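Local atomic coordinates of putative lipoprotein LppA (Mycobacterium tuberculosis, PDB entry 2V7S), a protein that is of unknown function but is probably a lipid-anchored lipoprotein of the cell membrane, confined to pathogenic mycobacteria. Residues E64-T69 and N167-R172; A68-I73 and P115-V120; Q48-M53 and A109-R114; N136-E141 and R160-Q165. All coordinates share one frame; numbering follows the deposited sequence.

Contact 1: residues E64-T69 and N167-R172; sequences ERLTAT and NGYEFR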
loop_
_atom_site.group_PDB
_atom_site.type_symbol
_atom_site.label_atom_id
_atom_site.label_comp_id
_atom_site.label_asym_id
_atom_site.label_seq_id
_atom_site.Cartn_x
_atom_site.Cartn_y
_atom_site.Cartn_z
ATOM N N GLU A 64 5.683 24.038 14.414
ATOM C CA GLU A 64 6.149 25.030 15.383
ATOM C C GLU A 64 7.675 24.984 15.593
ATOM O O GLU A 64 8.371 26.029 15.561
ATOM C CB GLU A 64 5.386 24.845 16.724
ATOM C CG GLU A 64 5.866 25.793 17.817
ATOM C CD GLU A 64 5.237 25.492 19.178
ATOM O OE1 GLU A 64 4.025 25.700 19.310
ATOM O OE2 GLU A 64 5.965 25.078 20.112
ATOM N N ARG A 65 8.183 23.782 15.794
ATOM C CA ARG A 65 9.594 23.553 16.066
ATOM C C ARG A 65 10.463 23.818 14.842
ATOM O O ARG A 65 11.583 24.311 14.950
ATOM C CB ARG A 65 9.802 22.108 16.602
ATOM C CG ARG A 65 9.444 22.034 18.143
ATOM C CD ARG A 65 8.586 20.876 18.576
ATOM N NE ARG A 65 8.129 21.128 19.952
ATOM C CZ ARG A 65 7.057 21.828 20.301
ATOM N NH1 ARG A 65 6.210 22.301 19.385
ATOM N NH2 ARG A 65 6.800 22.011 21.586
ATOM N N LEU A 66 9.930 23.486 13.678
ATOM C CA LEU A 66 10.663 23.744 12.459
ATOM C C LEU A 66 10.705 25.218 12.174
ATOM O O LEU A 66 11.719 25.709 11.696
ATOM C CB LEU A 66 9.983 23.086 11.285
ATOM C CG LEU A 66 11.014 22.406 10.410
ATOM C CD1 LEU A 66 11.764 21.294 11.238
ATOM C CD2 LEU A 66 10.268 21.878 9.157
ATOM N N THR A 67 9.620 25.933 12.468
ATOM C CA THR A 67 9.647 27.410 12.307
ATOM C C THR A 67 10.662 28.041 13.262
ATOM O O THR A 67 11.398 28.970 12.866
ATOM C CB THR A 67 8.248 28.023 12.470
ATOM O OG1 THR A 67 7.428 27.495 11.431
ATOM C CG2 THR A 67 8.274 29.565 12.381
ATOM N N ALA A 68 10.721 27.536 14.496
ATOM C CA ALA A 68 11.767 27.977 15.453
ATOM C C ALA A 68 13.176 27.718 14.889
ATOM O O ALA A 68 14.077 28.513 15.088
ATOM C CB ALA A 68 11.624 27.276 16.825
ATOM N N THR A 69 13.352 26.599 14.212
ATOM C CA THR A 69 14.667 26.262 13.638
ATOM C C THR A 69 14.999 27.214 12.499
ATOM O O THR A 69 16.147 27.629 12.348
ATOM C CB THR A 69 14.709 24.794 13.169
ATOM O OG1 THR A 69 14.778 23.976 14.350
ATOM C CG2 THR A 69 15.963 24.514 12.294
ATOM N N ASN A 167 16.367 11.931 6.235
ATOM C CA ASN A 167 15.486 11.620 7.342
ATOM C C ASN A 167 14.107 12.222 7.081
ATOM O O ASN A 167 13.311 12.446 7.995
ATOM C CB ASN A 167 16.126 12.122 8.643
ATOM C CG ASN A 167 15.515 11.499 9.905
ATOM O OD1 ASN A 167 15.083 10.338 9.906
ATOM N ND2 ASN A 167 15.534 12.262 11.005
ATOM N N GLY A 168 13.799 12.438 5.808
ATOM C CA GLY A 168 12.528 13.055 5.446
ATOM C C GLY A 168 12.450 14.579 5.601
ATOM O O GLY A 168 11.395 15.161 5.303
ATOM N N TYR A 169 13.558 15.217 5.992
ATOM C CA TYR A 169 13.650 16.699 6.016
ATOM C C TYR A 169 14.337 17.243 4.781
ATOM O O TYR A 169 15.103 16.516 4.082
ATOM C CB TYR A 169 14.381 17.218 7.273
ATOM C CG TYR A 169 13.672 16.862 8.550
ATOM C CD1 TYR A 169 13.754 15.551 9.061
ATOM C CD2 TYR A 169 12.926 17.818 9.258
ATOM C CE1 TYR A 169 13.127 15.204 10.242
ATOM C CE2 TYR A 169 12.255 17.457 10.436
ATOM C CZ TYR A 169 12.368 16.137 10.894
ATOM O OH TYR A 169 11.759 15.746 12.044
ATOM N N GLU A 170 14.048 18.520 4.488
ATOM C CA GLU A 170 14.719 19.197 3.385
ATOM C C GLU A 170 14.895 20.660 3.786
ATOM O O GLU A 170 13.927 21.293 4.152
ATOM C CB GLU A 170 13.968 19.036 2.036
ATOM C CG GLU A 170 14.662 19.819 0.836
ATOM C CD GLU A 170 13.938 19.728 -0.517
ATOM O OE1 GLU A 170 12.834 19.144 -0.610
ATOM O OE2 GLU A 170 14.467 20.247 -1.526
ATOM N N PHE A 171 16.133 21.158 3.744
ATOM C CA PHE A 171 16.443 22.560 4.064
ATOM C C PHE A 171 16.962 23.172 2.812
ATOM O O PHE A 171 17.883 22.631 2.215
ATOM C CB PHE A 171 17.530 22.650 5.149
ATOM C CG PHE A 171 17.099 22.122 6.511
ATOM C CD1 PHE A 171 16.821 20.772 6.704
ATOM C CD2 PHE A 171 16.990 22.985 7.604
ATOM C CE1 PHE A 171 16.435 20.298 7.972
ATOM C CE2 PHE A 171 16.585 22.513 8.850
ATOM C CZ PHE A 171 16.315 21.179 9.036
ATOM N N ARG A 172 16.416 24.325 2.412
ATOM C CA ARG A 172 16.832 24.925 1.142
ATOM C C ARG A 172 17.013 26.440 1.258
ATOM O O ARG A 172 16.101 27.161 1.685
ATOM C CB ARG A 172 15.809 24.645 0.043
ATOM C CG ARG A 172 16.401 24.898 -1.344
ATOM C CD ARG A 172 15.402 24.583 -2.440
ATOM N NE ARG A 172 16.027 24.734 -3.747
ATOM C CZ ARG A 172 15.388 24.614 -4.906
ATOM N NH1 ARG A 172 16.058 24.760 -6.039
ATOM N NH2 ARG A 172 14.077 24.364 -4.929
#

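Contact 2: residues A68-I73 and P115-V120; sequences ATARII and PIANSV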
loop_
_atom_site.group_PDB
_atom_site.type_symbol
_atom_site.label_atom_id
_atom_site.label_comp_id
_atom_site.label_asym_id
_atom_site.label_seq_id
_atom_site.Cartn_x
_atom_site.Cartn_y
_atom_site.Cartn_z
ATOM N N ALA A 68 10.721 27.536 14.496
ATOM C CA ALA A 68 11.767 27.977 15.453
ATOM C C ALA A 68 13.176 27.718 14.889
ATOM O O ALA A 68 14.077 28.513 15.088
ATOM C CB ALA A 68 11.624 27.276 16.825
ATOM N N THR A 69 13.352 26.599 14.212
ATOM C CA THR A 69 14.667 26.262 13.638
ATOM C C THR A 69 14.999 27.214 12.499
ATOM O O THR A 69 16.147 27.629 12.348
ATOM C CB THR A 69 14.709 24.794 13.169
ATOM O OG1 THR A 69 14.778 23.976 14.350
ATOM C CG2 THR A 69 15.963 24.514 12.294
ATOM N N ALA A 70 13.997 27.556 11.694
ATOM C CA ALA A 70 14.221 28.531 10.619
ATOM C C ALA A 70 14.703 29.854 11.194
ATOM O O ALA A 70 15.626 30.465 10.615
ATOM C CB ALA A 70 12.929 28.762 9.771
ATOM N N ARG A 71 14.047 30.312 12.278
ATOM C CA ARG A 71 14.457 31.530 13.024
ATOM C C ARG A 71 15.919 31.396 13.467
ATOM O O ARG A 71 16.721 32.296 13.275
ATOM C CB ARG A 71 13.561 31.768 14.251
ATOM C CG ARG A 71 13.976 32.992 15.163
ATOM C CD ARG A 71 12.998 33.215 16.382
ATOM N NE ARG A 71 11.583 33.139 15.961
ATOM C CZ ARG A 71 10.727 32.161 16.303
ATOM N NH1 ARG A 71 11.095 31.187 17.140
ATOM N NH2 ARG A 71 9.479 32.171 15.835
ATOM N N ILE A 72 16.254 30.264 14.070
ATOM C CA ILE A 72 17.621 30.051 14.541
ATOM C C ILE A 72 18.629 30.204 13.401
ATOM O O ILE A 72 19.687 30.856 13.575
ATOM C CB ILE A 72 17.763 28.677 15.221
ATOM C CG1 ILE A 72 17.087 28.729 16.599
ATOM C CG2 ILE A 72 19.267 28.262 15.403
ATOM C CD1 ILE A 72 16.828 27.341 17.187
ATOM N N ILE A 73 18.338 29.560 12.274
ATOM C CA ILE A 73 19.234 29.619 11.111
ATOM C C ILE A 73 19.349 31.075 10.615
ATOM O O ILE A 73 20.454 31.569 10.359
ATOM C CB ILE A 73 18.744 28.694 9.953
ATOM C CG1 ILE A 73 18.943 27.206 10.323
ATOM C CG2 ILE A 73 19.515 29.017 8.609
ATOM C CD1 ILE A 73 18.098 26.237 9.482
ATOM N N PRO A 115 5.372 19.094 7.769
ATOM C CA PRO A 115 5.343 20.528 8.087
ATOM C C PRO A 115 6.258 21.326 7.172
ATOM O O PRO A 115 7.266 20.806 6.710
ATOM C CB PRO A 115 5.850 20.597 9.519
ATOM C CG PRO A 115 6.526 19.286 9.800
ATOM C CD PRO A 115 5.946 18.277 8.857
ATOM N N ILE A 116 5.862 22.572 6.908
ATOM C CA ILE A 116 6.679 23.521 6.175
ATOM C C ILE A 116 6.863 24.684 7.143
ATOM O O ILE A 116 5.889 25.282 7.663
ATOM C CB ILE A 116 5.960 24.013 4.905
ATOM C CG1 ILE A 116 5.710 22.857 3.904
ATOM C CG2 ILE A 116 6.732 25.214 4.275
ATOM C CD1 ILE A 116 4.780 23.263 2.752
ATOM N N ALA A 117 8.109 24.978 7.447
ATOM C CA ALA A 117 8.401 26.076 8.370
ATOM C C ALA A 117 7.946 27.427 7.726
ATOM O O ALA A 117 7.993 27.580 6.472
ATOM C CB ALA A 117 9.884 26.052 8.686
ATOM N N ASN A 118 7.477 28.402 8.524
ATOM C CA ASN A 118 7.170 29.723 7.932
ATOM C C ASN A 118 8.372 30.128 7.064
ATOM O O ASN A 118 9.513 30.070 7.539
ATOM C CB ASN A 118 6.935 30.791 9.004
ATOM C CG ASN A 118 5.726 30.505 9.887
ATOM O OD1 ASN A 118 5.001 29.537 9.704
ATOM N ND2 ASN A 118 5.526 31.351 10.868
ATOM N N SER A 119 8.108 30.501 5.813
ATOM C CA SER A 119 9.140 30.959 4.878
ATOM C C SER A 119 9.905 32.193 5.405
ATOM O O SER A 119 9.318 33.111 5.956
ATOM C CB SER A 119 8.538 31.323 3.522
ATOM O OG SER A 119 7.718 30.265 3.024
ATOM N N VAL A 120 11.220 32.175 5.212
ATOM C CA VAL A 120 12.116 33.223 5.656
ATOM C C VAL A 120 12.558 33.969 4.397
ATOM O O VAL A 120 12.946 33.322 3.417
ATOM C CB VAL A 120 13.337 32.644 6.386
ATOM C CG1 VAL A 120 14.467 33.691 6.449
ATOM C CG2 VAL A 120 12.966 32.181 7.840
#

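Contact 3: residues Q48-M53 and A109-R114; sequences QLIDSM and ADIARR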
loop_
_atom_site.group_PDB
_atom_site.type_symbol
_atom_site.label_atom_id
_atom_site.label_comp_id
_atom_site.label_asym_id
_atom_site.label_seq_id
_atom_site.Cartn_x
_atom_site.Cartn_y
_atom_site.Cartn_z
ATOM N N GLN A 48 -1.656 -0.323 11.509
ATOM C CA GLN A 48 -0.307 -0.462 12.062
ATOM C C GLN A 48 0.645 0.682 11.671
ATOM O O GLN A 48 1.471 1.117 12.487
ATOM C CB GLN A 48 0.286 -1.822 11.658
ATOM C CG GLN A 48 -0.439 -2.998 12.318
ATOM C CD GLN A 48 -0.027 -4.370 11.792
ATOM O OE1 GLN A 48 0.807 -4.494 10.895
ATOM N NE2 GLN A 48 -0.622 -5.409 12.358
ATOM N N LEU A 49 0.543 1.141 10.433
ATOM C CA LEU A 49 1.378 2.236 9.932
ATOM C C LEU A 49 1.140 3.483 10.776
ATOM O O LEU A 49 2.077 4.098 11.310
ATOM C CB LEU A 49 1.066 2.551 8.458
ATOM C CG LEU A 49 1.894 3.685 7.816
ATOM C CD1 LEU A 49 3.314 3.253 7.701
ATOM C CD2 LEU A 49 1.383 3.962 6.416
ATOM N N ILE A 50 -0.124 3.858 10.895
ATOM C CA ILE A 50 -0.498 4.990 11.738
ATOM C C ILE A 50 0.010 4.812 13.170
ATOM O O ILE A 50 0.683 5.702 13.708
ATOM C CB ILE A 50 -2.020 5.194 11.669
ATOM C CG1 ILE A 50 -2.359 5.705 10.248
ATOM C CG2 ILE A 50 -2.508 6.150 12.783
ATOM C CD1 ILE A 50 -3.834 5.710 9.901
ATOM N N ASP A 51 -0.269 3.654 13.767
ATOM C CA ASP A 51 0.095 3.397 15.165
ATOM C C ASP A 51 1.604 3.500 15.373
ATOM O O ASP A 51 2.080 4.057 16.378
ATOM C CB ASP A 51 -0.397 2.054 15.643
ATOM C CG ASP A 51 -1.885 2.053 15.999
ATOM O OD1 ASP A 51 -2.568 3.114 15.967
ATOM O OD2 ASP A 51 -2.365 0.954 16.298
ATOM N N SER A 52 2.370 3.017 14.399
ATOM C CA SER A 52 3.833 3.102 14.507
ATOM C C SER A 52 4.386 4.536 14.438
ATOM O O SER A 52 5.561 4.764 14.743
ATOM C CB SER A 52 4.500 2.220 13.447
ATOM O OG SER A 52 4.414 2.845 12.199
HETATM N N MSE A 53 3.556 5.486 14.013
HETATM C CA MSE A 53 3.974 6.911 13.871
HETATM C C MSE A 53 3.528 7.791 15.052
HETATM O O MSE A 53 3.933 8.972 15.164
HETATM C CB MSE A 53 3.440 7.497 12.566
HETATM C CG MSE A 53 4.223 7.039 11.345
HETATM SE SE MSE A 53 3.344 7.588 9.694
HETATM C CE MSE A 53 3.619 9.462 9.889
ATOM N N ALA A 109 -3.812 13.648 3.378
ATOM C CA ALA A 109 -3.657 14.914 4.097
ATOM C C ALA A 109 -4.610 15.074 5.280
ATOM O O ALA A 109 -4.439 15.979 6.085
ATOM C CB ALA A 109 -3.836 16.073 3.146
ATOM N N ASP A 110 -5.612 14.214 5.381
ATOM C CA ASP A 110 -6.501 14.207 6.559
ATOM C C ASP A 110 -5.931 13.368 7.718
ATOM O O ASP A 110 -6.498 13.313 8.831
ATOM C CB ASP A 110 -7.872 13.661 6.169
ATOM C CG ASP A 110 -7.797 12.230 5.686
ATOM O OD1 ASP A 110 -6.962 11.943 4.779
ATOM O OD2 ASP A 110 -8.568 11.381 6.213
ATOM N N ILE A 111 -4.836 12.691 7.439
ATOM C CA ILE A 111 -4.189 11.820 8.418
ATOM C C ILE A 111 -2.829 12.342 8.877
ATOM O O ILE A 111 -2.549 12.364 10.065
ATOM C CB ILE A 111 -4.016 10.394 7.835
ATOM C CG1 ILE A 111 -5.396 9.789 7.547
ATOM C CG2 ILE A 111 -3.214 9.498 8.788
ATOM C CD1 ILE A 111 -5.387 8.671 6.520
ATOM N N ALA A 112 -1.961 12.664 7.917
ATOM C CA ALA A 112 -0.606 13.097 8.217
ATOM C C ALA A 112 -0.156 14.110 7.155
ATOM O O ALA A 112 -0.662 14.080 6.041
ATOM C CB ALA A 112 0.330 11.938 8.219
ATOM N N ARG A 113 0.729 15.027 7.537
ATOM C CA ARG A 113 1.307 16.024 6.607
ATOM C C ARG A 113 2.752 16.235 6.987
ATOM O O ARG A 113 3.161 15.923 8.117
ATOM C CB ARG A 113 0.561 17.365 6.683
ATOM C CG ARG A 113 -0.867 17.299 6.154
ATOM C CD ARG A 113 -1.644 18.584 6.429
ATOM N NE ARG A 113 -3.071 18.350 6.268
ATOM C CZ ARG A 113 -3.978 19.289 6.007
ATOM N NH1 ARG A 113 -3.608 20.564 5.860
ATOM N NH2 ARG A 113 -5.258 18.948 5.863
ATOM N N ARG A 114 3.510 16.796 6.042
ATOM C CA ARG A 114 4.889 17.181 6.273
ATOM C C ARG A 114 4.858 18.688 6.579
ATOM O O ARG A 114 4.322 19.480 5.757
ATOM C CB ARG A 114 5.714 16.899 4.999
ATOM C CG ARG A 114 5.829 15.394 4.630
ATOM C CD ARG A 114 6.661 15.248 3.322
ATOM N NE ARG A 114 8.090 15.589 3.505
ATOM C CZ ARG A 114 8.897 16.059 2.537
ATOM N NH1 ARG A 114 8.434 16.270 1.303
ATOM N NH2 ARG A 114 10.177 16.350 2.795
#

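Contact 4: residues N136-E141 and R160-Q165; sequences NIVREE and RDYDVQ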
loop_
_atom_site.group_PDB
_atom_site.type_symbol
_atom_site.label_atom_id
_atom_site.label_comp_id
_atom_site.label_asym_id
_atom_site.label_seq_id
_atom_site.Cartn_x
_atom_site.Cartn_y
_atom_site.Cartn_z
ATOM N N ASN A 136 26.798 26.838 5.148
ATOM C CA ASN A 136 27.432 26.096 6.231
ATOM C C ASN A 136 26.577 26.130 7.499
ATOM O O ASN A 136 26.477 25.151 8.234
ATOM C CB ASN A 136 28.825 26.637 6.545
ATOM C CG ASN A 136 29.562 25.755 7.532
ATOM O OD1 ASN A 136 29.727 24.559 7.286
ATOM N ND2 ASN A 136 29.952 26.321 8.686
ATOM N N ILE A 137 25.955 27.264 7.749
ATOM C CA ILE A 137 25.067 27.366 8.893
ATOM C C ILE A 137 23.836 26.482 8.690
ATOM O O ILE A 137 23.441 25.757 9.602
ATOM C CB ILE A 137 24.683 28.842 9.191
ATOM C CG1 ILE A 137 25.908 29.607 9.692
ATOM C CG2 ILE A 137 23.570 28.910 10.235
ATOM C CD1 ILE A 137 25.828 31.143 9.421
ATOM N N VAL A 138 23.259 26.515 7.486
ATOM C CA VAL A 138 22.110 25.631 7.165
ATOM C C VAL A 138 22.528 24.175 7.358
ATOM O O VAL A 138 21.804 23.382 7.977
ATOM C CB VAL A 138 21.548 25.845 5.713
ATOM C CG1 VAL A 138 20.422 24.868 5.404
ATOM C CG2 VAL A 138 21.036 27.273 5.506
ATOM N N ARG A 139 23.711 23.825 6.836
ATOM C CA ARG A 139 24.228 22.475 6.993
ATOM C C ARG A 139 24.332 22.049 8.445
ATOM O O ARG A 139 23.917 20.951 8.775
ATOM C CB ARG A 139 25.587 22.328 6.313
ATOM C CG ARG A 139 26.145 20.903 6.352
ATOM C CD ARG A 139 27.588 20.859 5.889
ATOM N NE ARG A 139 28.484 21.528 6.826
ATOM C CZ ARG A 139 28.810 21.045 8.025
ATOM N NH1 ARG A 139 29.645 21.724 8.802
ATOM N NH2 ARG A 139 28.291 19.893 8.457
ATOM N N GLU A 140 24.891 22.906 9.295
ATOM C CA GLU A 140 25.021 22.598 10.720
ATOM C C GLU A 140 23.687 22.320 11.383
ATOM O O GLU A 140 23.572 21.363 12.162
ATOM C CB GLU A 140 25.738 23.722 11.448
ATOM C CG GLU A 140 27.237 23.752 11.200
ATOM C CD GLU A 140 27.902 24.929 11.857
ATOM O OE1 GLU A 140 27.189 25.764 12.468
ATOM O OE2 GLU A 140 29.141 25.013 11.773
ATOM N N GLU A 141 22.671 23.125 11.060
ATOM C CA GLU A 141 21.360 22.966 11.708
ATOM C C GLU A 141 20.606 21.790 11.123
ATOM O O GLU A 141 20.004 21.005 11.870
ATOM C CB GLU A 141 20.529 24.254 11.630
ATOM C CG GLU A 141 21.226 25.498 12.270
ATOM C CD GLU A 141 21.422 25.409 13.791
ATOM O OE1 GLU A 141 20.713 24.640 14.457
ATOM O OE2 GLU A 141 22.272 26.149 14.338
ATOM N N ARG A 160 21.901 31.073 -6.791
ATOM C CA ARG A 160 22.627 30.285 -5.816
ATOM C C ARG A 160 21.625 29.422 -5.084
ATOM O O ARG A 160 20.581 29.910 -4.623
ATOM C CB ARG A 160 23.425 31.149 -4.828
ATOM C CG ARG A 160 24.187 32.342 -5.454
ATOM C CD ARG A 160 25.007 33.069 -4.384
ATOM N NE ARG A 160 25.563 34.335 -4.891
ATOM C CZ ARG A 160 26.611 34.458 -5.709
ATOM N NH1 ARG A 160 27.286 33.408 -6.134
ATOM N NH2 ARG A 160 26.987 35.659 -6.100
ATOM N N ASP A 161 21.962 28.140 -4.981
ATOM C CA ASP A 161 21.071 27.143 -4.407
ATOM C C ASP A 161 21.917 26.246 -3.518
ATOM O O ASP A 161 23.033 25.848 -3.909
ATOM C CB ASP A 161 20.475 26.314 -5.524
ATOM C CG ASP A 161 19.366 25.415 -5.053
ATOM O OD1 ASP A 161 18.905 25.552 -3.897
ATOM O OD2 ASP A 161 18.935 24.587 -5.867
ATOM N N TYR A 162 21.403 25.976 -2.331
ATOM C CA TYR A 162 21.990 25.007 -1.434
ATOM C C TYR A 162 20.853 24.204 -0.863
ATOM O O TYR A 162 19.958 24.752 -0.220
ATOM C CB TYR A 162 22.809 25.660 -0.297
ATOM C CG TYR A 162 23.352 24.616 0.652
ATOM C CD1 TYR A 162 22.754 24.406 1.887
ATOM C CD2 TYR A 162 24.437 23.802 0.288
ATOM C CE1 TYR A 162 23.212 23.426 2.760
ATOM C CE2 TYR A 162 24.911 22.806 1.170
ATOM C CZ TYR A 162 24.288 22.645 2.400
ATOM O OH TYR A 162 24.684 21.682 3.295
ATOM N N ASP A 163 20.894 22.888 -1.067
ATOM C CA ASP A 163 19.793 22.060 -0.583
ATOM C C ASP A 163 20.422 20.881 0.180
ATOM O O ASP A 163 21.410 20.307 -0.287
ATOM C CB ASP A 163 18.979 21.600 -1.798
ATOM C CG ASP A 163 17.692 20.878 -1.424
ATOM O OD1 ASP A 163 17.758 19.679 -1.106
ATOM O OD2 ASP A 163 16.607 21.511 -1.488
ATOM N N VAL A 164 19.891 20.571 1.359
ATOM C CA VAL A 164 20.358 19.427 2.146
ATOM C C VAL A 164 19.134 18.670 2.690
ATOM O O VAL A 164 18.167 19.289 3.245
ATOM C CB VAL A 164 21.432 19.829 3.227
ATOM C CG1 VAL A 164 20.890 20.811 4.259
ATOM C CG2 VAL A 164 22.042 18.571 3.935
ATOM N N GLN A 165 19.148 17.347 2.467
ATOM C CA GLN A 165 18.015 16.494 2.815
ATOM C C GLN A 165 18.467 15.236 3.532
ATOM O O GLN A 165 19.622 14.838 3.468
ATOM C CB GLN A 165 17.263 16.022 1.568
ATOM C CG GLN A 165 16.866 17.054 0.573
ATOM C CD GLN A 165 16.324 16.403 -0.674
ATOM O OE1 GLN A 165 16.047 15.196 -0.676
ATOM N NE2 GLN A 165 16.148 17.186 -1.731
#

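Contact 1: residues E64-T69 and N167-R172
Y169 and F171 take the same first torsion, with CG anti to the carbonyl carbon (chi1 -62° and -66°). Being alternate residues of one strand, they present their rings on the same face of it; the CB of Y169 leads toward helix 59-80, while F171 starts across it and only its ring approaches. T69 has its methyl CG2 opposite its own backbone N, which directs that carbon at F171. Two apolar touches result. L66 CD1 stands 4.0 Å from Y169 CE2, beside the ring edge and close to its plane. T69 CG2 approaches F171 CE2, again 4.0 Å away and at the rim, the two side chains crossing at about a right angle. Neither ring is stacked on by the helix; the methyls abut aromatic edges. The nearest CA atoms, those of L66 and Y169, are 10.0 Å apart, so side chains alone span the gap. The hydroxyl of T69 is employed elsewhere, in a hydrogen bond with Y145 OH, while its methyl serves the apolar side. I183 of strand 179-184 touches both L66 and F171, and F171 also reaches V138 and A142, so this ring touches both helix 59-80 and helix 128-143. Ahead of the strand, N167 and G168 both have left-handed backbone angles, as in a type I' turn. At those of G168, a CB would press on the preceding carbonyl O, which accounts for glycine. This turn joins strands 160-166 and 169-175, and the contact is characteristic of the helix-on-sheet packing of an alpha+beta fold, beside a tight beta hairpin.

Contact 2: residues A68-I73 and P115-V120
The backbone of A68-I73 is regular helix, with I73 N bonded to T69 O at 2.9 Å, whereas P115-V120 is extended and comes within 6.7 Å at the CA atoms of A70 and A117. The close CA approach is consistent with alanine on both sides. A70 directs its CB at the extended chain, where the methyl contacts A117 CB at 4.2 Å and V120 CG2 at 3.9 Å. V120 places CG2 anti to its own carbonyl carbon, with CG1 opposite the backbone N (chi1 162°), and it is the CG2 branch that meets the helix. Between these two contacts the A70 methyl also lies 4.3 Å from the carbonyl O of N118. In the alpha+beta fold, this segment leads from strand 112-114 of the small sheet into strand 120-122 of the six-stranded one, and it passes alongside helix 59-80 on the way. I183 of strand 179-184 touches both alanines, while L181 and F88 also touch V120. Polar links tie the same segment to the preceding turns of the helix: T67 OG1 and N118 N form a probable hydrogen bond, and R63 NH1 donates to the I116 carbonyl O. S119, whose CB points away from the helix, has its OG hydrogen-bonded with D98 and N182.

Contact 3: residues Q48-M53 and A109-R114
I50 laps the end of its side chain over the branch methyl of I111: CD1 lies 4.0 Å and CG1 4.2 Å from I111 CG2. The two isoleucines cross at about a right angle. In I111, CG2 is anti to the backbone N (chi1 -63° for CG1), and this branch alone makes the close approach to I50. A looser apolar touch follows one turn along the helix, where the terminal methyl CE of the selenomethionine M53 is 4.4 Å from A112 CB. All four side chains leave their backbones toward the opposing segment; the nearest CA atoms across the contact, those of I50 and I111, are 8.4 Å apart. The bend entering the strand is braced by R113, which grips A109 O side-on with two nitrogens. NE, at 2.7 Å from A109 O, lies in the carbonyl plane on a lone pair; NH2, at 3.1 Å, donates from above that plane. L189 of strand 188-189 touches I50, M53 and I111, and C187, disulfide-linked to C104, touches M53 and A112. Helix 37-53 thus packs on the small three-stranded antiparallel sheet, 102-103, 112-114 and 188-189, with L41 of the second subunit lying against L49, S52 and M53.

Contact 4: residues N136-E141 and R160-Q165
The phenol ring of Y162 has V138 CG1 at its edge, near the ring plane and 4.1 Å from CE1, while the guanidinium of R139 is turned 89° to that ring. This is helix-on-sheet packing in an alpha+beta fold: the axes of segments 136-141 and 160-165 run nearly parallel, 9° apart in direction, with a closest approach of 9.2 Å. Y162 carries CG anti to the backbone N (chi1 177°) and reaches across to the helix, its side chain sliding past V138 in the opposite direction. Its hydroxyl ends against the aliphatic root of R139, with OH 3.2 Å from R139 CB and 3.5 Å from R139 CG, an intimate but non-bonding approach. The hydrogen bond of that hydroxyl is instead with E150 OE2 of the neighbouring edge strand 149-151, which probably fixes where the ring tip lies. The same V138 methyl serves a second partner, V164, two residues on along the strand, at 4.2 Å between the CG1 atoms. V138 CG1 thus meets both residues on its strand-facing side, and F171 of strand 169-175 adds a further apolar neighbour. Y162 and V164 leave the strand toward the helix, whereas D163 between them points away, the alternation expected of a strand with one face covered. R139 lies at the margin of the contact. Its chain bends before the guanidinium and returns to its own helix, where NH1 donates to N136 OD1 at 3.2 Å, tilted from the amide carbonyl plane, and NE adds a weak bond to the same oxygen.

Overall arrangement
From the N terminus, contact 3 opens first, on helix 37-53; contacts 1 and 2 then open on consecutive, overlapping pieces of helix 59-80. Contact 3 closes at 109-114, so it crosses both. Contact 2 closes directly afterwards at 115-120. The shorter loop of contact 4 opens and closes next, within the span of contact 1, which ends last at 167-172. Contacts 1, 2 and 4 gather around the six-stranded sheet, where helices 59-80 and 128-143 meet: I73 packs on both F171 and V138. Contact 3 belongs to the small sheet, about 28 Å from contact 4 between centres, yet R114 NH2 hydrogen-bonds to G168 O of contact 1.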